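Local coordinates for CCMAN5 (Cellulosimicrobium cellulans, PDB 2XSG), which probably hydrolyses alpha-mannosidic bonds as a calcium-containing family 92 glycoside hydrolase, and enables mannose-6-phosphate modification of yeast-produced lysosomal enzymes, at residues Pro83-Tyr88 against Leu117-Gly122; Gly154-Leu159 against Ile237-Pro242. All blocks are in the same frame, centred on the assembly; numbering follows the deposited sequence.

In the fold
Both contacts lie in the N-terminal domain of the family 92 hydrolase and follow one another along the chain, neither enclosing nor crossing the other. Contact 1 closes first, bringing Leu117-Gly122 back to Pro83-Tyr88 across 28 residues that contain strand but no helix; it joins the edge strand 80-84 of a five-stranded antiparallel sheet to strand 112-121 of a larger one. Contact 2 opens afterwards and spans 77 residues, pairing strands 158-162 and 235-240 inside the five-stranded sheet. The two meet because strand 158-162 also neighbours strand 80-84: Thr84 N lies 2.9 Å from Ser158 O, a probable hydrogen bond, while Pro83 packs on Leu159 and Tyr88 on Ile237.

Contact 1: residues Pro83-Tyr88 against Leu117-Gly122; sequences PTSGSY and LGNVAG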
loop_
_atom_site.group_PDB
_atom_site.type_symbol
_atom_site.label_atom_id
_atom_site.label_comp_id
_atom_site.label_asym_id
_atom_site.label_seq_id
_atom_site.Cartn_x
_atom_site.Cartn_y
_atom_site.Cartn_z
ATOM N N PRO A 83 -23.011 3.822 -17.472
ATOM C CA PRO A 83 -24.428 4.107 -17.698
ATOM C C PRO A 83 -24.613 5.129 -18.825
ATOM O O PRO A 83 -23.845 6.093 -18.924
ATOM C CB PRO A 83 -24.872 4.704 -16.360
ATOM C CG PRO A 83 -23.648 5.401 -15.854
ATOM C CD PRO A 83 -22.502 4.520 -16.275
ATOM N N THR A 84 -25.617 4.910 -19.671
ATOM C CA THR A 84 -25.871 5.801 -20.798
ATOM C C THR A 84 -27.317 5.705 -21.279
ATOM O O THR A 84 -27.958 4.657 -21.125
ATOM C CB THR A 84 -24.907 5.522 -21.965
ATOM O OG1 THR A 84 -25.091 6.508 -22.980
ATOM C CG2 THR A 84 -25.119 4.116 -22.551
ATOM N N SER A 85 -27.829 6.800 -21.841
ATOM C CA SER A 85 -29.144 6.782 -22.488
ATOM C C SER A 85 -28.971 6.705 -23.992
ATOM O O SER A 85 -29.951 6.734 -24.741
ATOM C CB SER A 85 -29.973 8.012 -22.110
ATOM O OG SER A 85 -30.145 8.069 -20.712
ATOM N N GLY A 86 -27.721 6.600 -24.426
ATOM C CA GLY A 86 -27.417 6.443 -25.845
ATOM C C GLY A 86 -27.606 5.026 -26.345
ATOM O O GLY A 86 -27.876 4.112 -25.559
ATOM N N SER A 87 -27.449 4.872 -27.665
ATOM C CA SER A 87 -27.549 3.607 -28.394
ATOM C C SER A 87 -26.266 3.353 -29.187
ATOM O O SER A 87 -25.577 4.302 -29.585
ATOM C CB SER A 87 -28.707 3.680 -29.401
ATOM O OG SER A 87 -29.951 3.778 -28.726
ATOM N N TYR A 88 -25.980 2.088 -29.469
ATOM C CA TYR A 88 -24.793 1.717 -30.262
ATOM C C TYR A 88 -25.128 0.739 -31.394
ATOM O O TYR A 88 -26.063 -0.067 -31.279
ATOM C CB TYR A 88 -23.715 1.119 -29.350
ATOM C CG TYR A 88 -23.110 2.118 -28.366
ATOM C CD1 TYR A 88 -23.571 2.203 -27.054
ATOM C CD2 TYR A 88 -22.077 2.974 -28.756
ATOM C CE1 TYR A 88 -23.004 3.110 -26.135
ATOM C CE2 TYR A 88 -21.517 3.887 -27.859
ATOM C CZ TYR A 88 -21.984 3.944 -26.554
ATOM O OH TYR A 88 -21.426 4.841 -25.679
ATOM N N LEU A 117 -24.239 12.070 -12.526
ATOM C CA LEU A 117 -23.604 12.167 -13.831
ATOM C C LEU A 117 -24.543 12.853 -14.798
ATOM O O LEU A 117 -25.733 12.555 -14.807
ATOM C CB LEU A 117 -23.241 10.767 -14.354
ATOM C CG LEU A 117 -22.283 9.921 -13.508
ATOM C CD1 LEU A 117 -22.214 8.453 -14.045
ATOM C CD2 LEU A 117 -20.899 10.582 -13.443
ATOM N N GLY A 118 -24.016 13.792 -15.585
ATOM C CA GLY A 118 -24.789 14.418 -16.643
ATOM C C GLY A 118 -25.223 13.380 -17.657
ATOM O O GLY A 118 -24.434 12.504 -18.060
ATOM N N ASN A 119 -26.497 13.442 -18.048
ATOM C CA ASN A 119 -27.056 12.440 -18.959
ATOM C C ASN A 119 -26.388 12.567 -20.328
ATOM O O ASN A 119 -25.973 13.658 -20.712
ATOM C CB ASN A 119 -28.576 12.609 -19.051
ATOM C CG ASN A 119 -29.273 11.483 -19.813
ATOM O OD1 ASN A 119 -30.300 11.723 -20.449
ATOM N ND2 ASN A 119 -28.727 10.253 -19.757
ATOM N N VAL A 120 -26.250 11.442 -21.031
ATOM C CA VAL A 120 -25.749 11.423 -22.401
ATOM C C VAL A 120 -26.653 10.541 -23.271
ATOM O O VAL A 120 -27.158 9.502 -22.810
ATOM C CB VAL A 120 -24.252 10.981 -22.496
ATOM C CG1 VAL A 120 -23.353 11.959 -21.745
ATOM C CG2 VAL A 120 -24.047 9.541 -21.959
ATOM N N ALA A 121 -26.868 10.962 -24.518
ATOM C CA ALA A 121 -27.762 10.251 -25.450
ATOM C C ALA A 121 -27.355 10.475 -26.900
ATOM O O ALA A 121 -26.495 11.294 -27.174
ATOM C CB ALA A 121 -29.213 10.674 -25.231
ATOM N N GLY A 122 -27.994 9.767 -27.829
ATOM C CA GLY A 122 -27.580 9.779 -29.226
ATOM C C GLY A 122 -27.122 8.395 -29.670
ATOM O O GLY A 122 -27.301 7.417 -28.939
HETATM O O HOH W 1 -30.290 7.995 -27.470
#
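With chi1 of Thr84 at -174°, OG1 swings away from the backbone N toward Val120, whose own chi1 of -62° leaves CG2 in the crowded position between N and the carbonyl carbon. The two atoms meet at 3.4 Å, OG1 against Val120 CG2, and the side chains cross at about a right angle. The same hydroxyl shapes an ST turn: Gly86 N donates to Thr84 OG1 over 3.0 Å at 161°, bending the chain between Thr84 and Gly86. The edge strand 80-84 of one sheet of the N-terminal domain is thus followed by a turn alongside strand 112-121 of the other, the two segments running in nearly the same direction. Ser85 N reaches Val120 O at 2.9 Å and Ser87 N reaches Gly122 O at 2.8 Å, the second bond being the straighter; in both, the donor sits almost head-on to the carbonyl. Gly86, set between the two bonds, brings its CA close to Gly122 O, where a side chain would have little room. A valine in place of this threonine would lack OG1, which is likely to leave Gly86 N without its acceptor and the turn that presents Ser87 N to Gly122 less firmly set. Before the turn, Pro83 CG touches Leu117 CD1 at 3.8 Å, an apolar contact flanked by Phe151 and Ile134 beside the proline, with His99 also touching Leu117. Ser85 OG has a weak hydrogen bond to Ser155 OG, in the residues leading to strand 158-162. Gly122 adopts backbone angles that a residue with a side chain would tolerate poorly. Its amide is held through a water, which accepts from Gly122 N at 2.9 Å and donates to Ser85 O at 3.0 Å.

Contact 2: residues Gly154-Leu159 against Ile237-Pro242; sequences GSTPSL and ILTFDP
Ile237 meets the opposite segment through its CG2 branch, which lies 3.4 Å from Ser158 OG. Leu238 follows as the partner of Leu159 in an antiparallel hydrogen-bonded pair, Leu238 N donating to Leu159 O at 2.9 Å. In return, Leu238 O is gripped twice. Leu159 N binds it at 2.9 Å, slightly tilted from the carbonyl plane, while Ser158 OG donates to it at 2.8 Å from well above that plane. A chi1 of 169° at Ser158 turns the hydroxyl back across the strand gap to this oxygen instead of out from the sheet. Thr239 pairs with Ser158 as a non-hydrogen-bonded pair, both side chains on the face opposite to Leu159 and Leu238, and its CG2 methyl meets Thr156 CG2 at 3.7 Å. Phe240 adds a nearly straight backbone bond, Phe240 N to Pro157 O at 3.0 Å and 173°. The ring presents its edge to the Pro157 carbonyl and to Ser158 CA, while CE1 packs on Leu159 CG at 3.9 Å. Pro157, Leu159 and Phe240 all touch Ile248 of strand 248-255, so this side of the five-stranded sheet joins the apolar packing against the second sheet. Beyond Asp241, whose carboxylate accepts from Ala243 N, the chain reaches Pro242, lying beside Thr156. Pro242 CA makes a CH...O contact to Ser155 O at 3.3 Å, and this carbonyl has no conventional partner in the model. The chemistry therefore changes along the pairing: backbone bonds and a serine hydroxyl fix the register at Leu238 to Phe240, whereas beyond Pro157 O Ser155-Thr156 and Pro242 meet by van der Waals and one weak CH...O contact, neither proline nitrogen having a hydrogen to offer.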
loop_
_atom_site.group_PDB
_atom_site.type_symbol
_atom_site.label_atom_id
_atom_site.label_comp_id
_atom_site.label_asym_id
_atom_site.label_seq_id
_atom_site.Cartn_x
_atom_site.Cartn_y
_atom_site.Cartn_z
ATOM N N GLY A 154 -38.308 8.663 -19.139
ATOM C CA GLY A 154 -38.377 8.696 -20.592
ATOM C C GLY A 154 -37.133 8.168 -21.270
ATOM O O GLY A 154 -37.165 7.850 -22.460
ATOM N N SER A 155 -36.032 8.077 -20.527
ATOM C CA SER A 155 -34.813 7.461 -21.050
ATOM C C SER A 155 -34.983 5.982 -21.360
ATOM O O SER A 155 -35.739 5.300 -20.692
ATOM C CB SER A 155 -33.696 7.578 -20.026
ATOM O OG SER A 155 -33.316 8.918 -19.850
ATOM N N THR A 156 -34.266 5.492 -22.366
ATOM C CA THR A 156 -33.982 4.062 -22.502
ATOM C C THR A 156 -32.626 3.780 -21.818
ATOM O O THR A 156 -31.566 4.040 -22.410
ATOM C CB THR A 156 -33.903 3.626 -23.984
ATOM O OG1 THR A 156 -35.077 4.041 -24.690
ATOM C CG2 THR A 156 -33.765 2.100 -24.108
ATOM N N PRO A 157 -32.646 3.255 -20.573
ATOM C CA PRO A 157 -31.407 3.019 -19.828
ATOM C C PRO A 157 -30.555 1.934 -20.466
ATOM O O PRO A 157 -31.073 0.963 -21.042
ATOM C CB PRO A 157 -31.902 2.527 -18.456
ATOM C CG PRO A 157 -33.332 2.984 -18.363
ATOM C CD PRO A 157 -33.816 2.815 -19.789
ATOM N N SER A 158 -29.246 2.115 -20.380
ATOM C CA SER A 158 -28.329 1.107 -20.871
ATOM C C SER A 158 -27.050 1.114 -20.028
ATOM O O SER A 158 -26.638 2.153 -19.499
ATOM C CB SER A 158 -28.039 1.360 -22.349
ATOM O OG SER A 158 -26.973 0.556 -22.786
ATOM N N LEU A 159 -26.443 -0.053 -19.885
ATOM C CA LEU A 159 -25.151 -0.148 -19.242
ATOM C C LEU A 159 -24.225 -0.845 -20.211
ATOM O O LEU A 159 -24.544 -1.929 -20.697
ATOM C CB LEU A 159 -25.244 -0.952 -17.934
ATOM C CG LEU A 159 -26.107 -0.396 -16.797
ATOM C CD1 LEU A 159 -26.087 -1.321 -15.599
ATOM C CD2 LEU A 159 -25.617 0.982 -16.365
ATOM N N ILE A 237 -23.445 -4.902 -24.124
ATOM C CA ILE A 237 -24.282 -3.728 -23.889
ATOM C C ILE A 237 -25.658 -4.203 -23.448
ATOM O O ILE A 237 -26.320 -4.960 -24.160
ATOM C CB ILE A 237 -24.354 -2.802 -25.132
ATOM C CG1 ILE A 237 -22.912 -2.423 -25.570
ATOM C CG2 ILE A 237 -25.200 -1.568 -24.839
ATOM C CD1 ILE A 237 -22.811 -1.435 -26.722
ATOM N N LEU A 238 -26.039 -3.802 -22.241
ATOM C CA LEU A 238 -27.331 -4.153 -21.661
ATOM C C LEU A 238 -28.295 -3.009 -21.904
ATOM O O LEU A 238 -27.952 -1.862 -21.654
ATOM C CB LEU A 238 -27.189 -4.384 -20.148
ATOM C CG LEU A 238 -26.221 -5.495 -19.707
ATOM C CD1 LEU A 238 -25.664 -5.237 -18.301
ATOM C CD2 LEU A 238 -26.880 -6.886 -19.803
ATOM N N THR A 239 -29.494 -3.324 -22.382
ATOM C CA THR A 239 -30.534 -2.325 -22.629
ATOM C C THR A 239 -31.789 -2.704 -21.840
ATOM O O THR A 239 -32.252 -3.860 -21.893
ATOM C CB THR A 239 -30.838 -2.172 -24.138
ATOM O OG1 THR A 239 -29.624 -1.870 -24.842
ATOM C CG2 THR A 239 -31.840 -1.040 -24.389
ATOM N N PHE A 240 -32.309 -1.723 -21.103
ATOM C CA PHE A 240 -33.450 -1.896 -20.210
ATOM C C PHE A 240 -34.712 -1.215 -20.751
ATOM O O PHE A 240 -34.647 -0.386 -21.658
ATOM C CB PHE A 240 -33.109 -1.353 -18.811
ATOM C CG PHE A 240 -31.887 -1.974 -18.218
ATOM C CD1 PHE A 240 -30.611 -1.493 -18.538
ATOM C CD2 PHE A 240 -31.996 -3.080 -17.375
ATOM C CE1 PHE A 240 -29.464 -2.092 -17.997
ATOM C CE2 PHE A 240 -30.855 -3.679 -16.831
ATOM C CZ PHE A 240 -29.592 -3.183 -17.140
ATOM N N ASP A 241 -35.858 -1.584 -20.183
ATOM C CA ASP A 241 -37.113 -0.916 -20.501
ATOM C C ASP A 241 -37.178 0.490 -19.871
ATOM O O ASP A 241 -36.813 0.660 -18.701
ATOM C CB ASP A 241 -38.295 -1.755 -20.010
ATOM C CG ASP A 241 -39.591 -1.381 -20.702
ATOM O OD1 ASP A 241 -39.975 -2.088 -21.663
ATOM O OD2 ASP A 241 -40.207 -0.356 -20.330
ATOM N N PRO A 242 -37.673 1.490 -20.626
ATOM C CA PRO A 242 -37.878 2.831 -20.069
ATOM C C PRO A 242 -38.692 2.832 -18.774
ATOM O O PRO A 242 -38.511 3.719 -17.959
ATOM C CB PRO A 242 -38.655 3.554 -21.177
ATOM C CG PRO A 242 -38.170 2.900 -22.426
ATOM C CD PRO A 242 -38.038 1.446 -22.056
#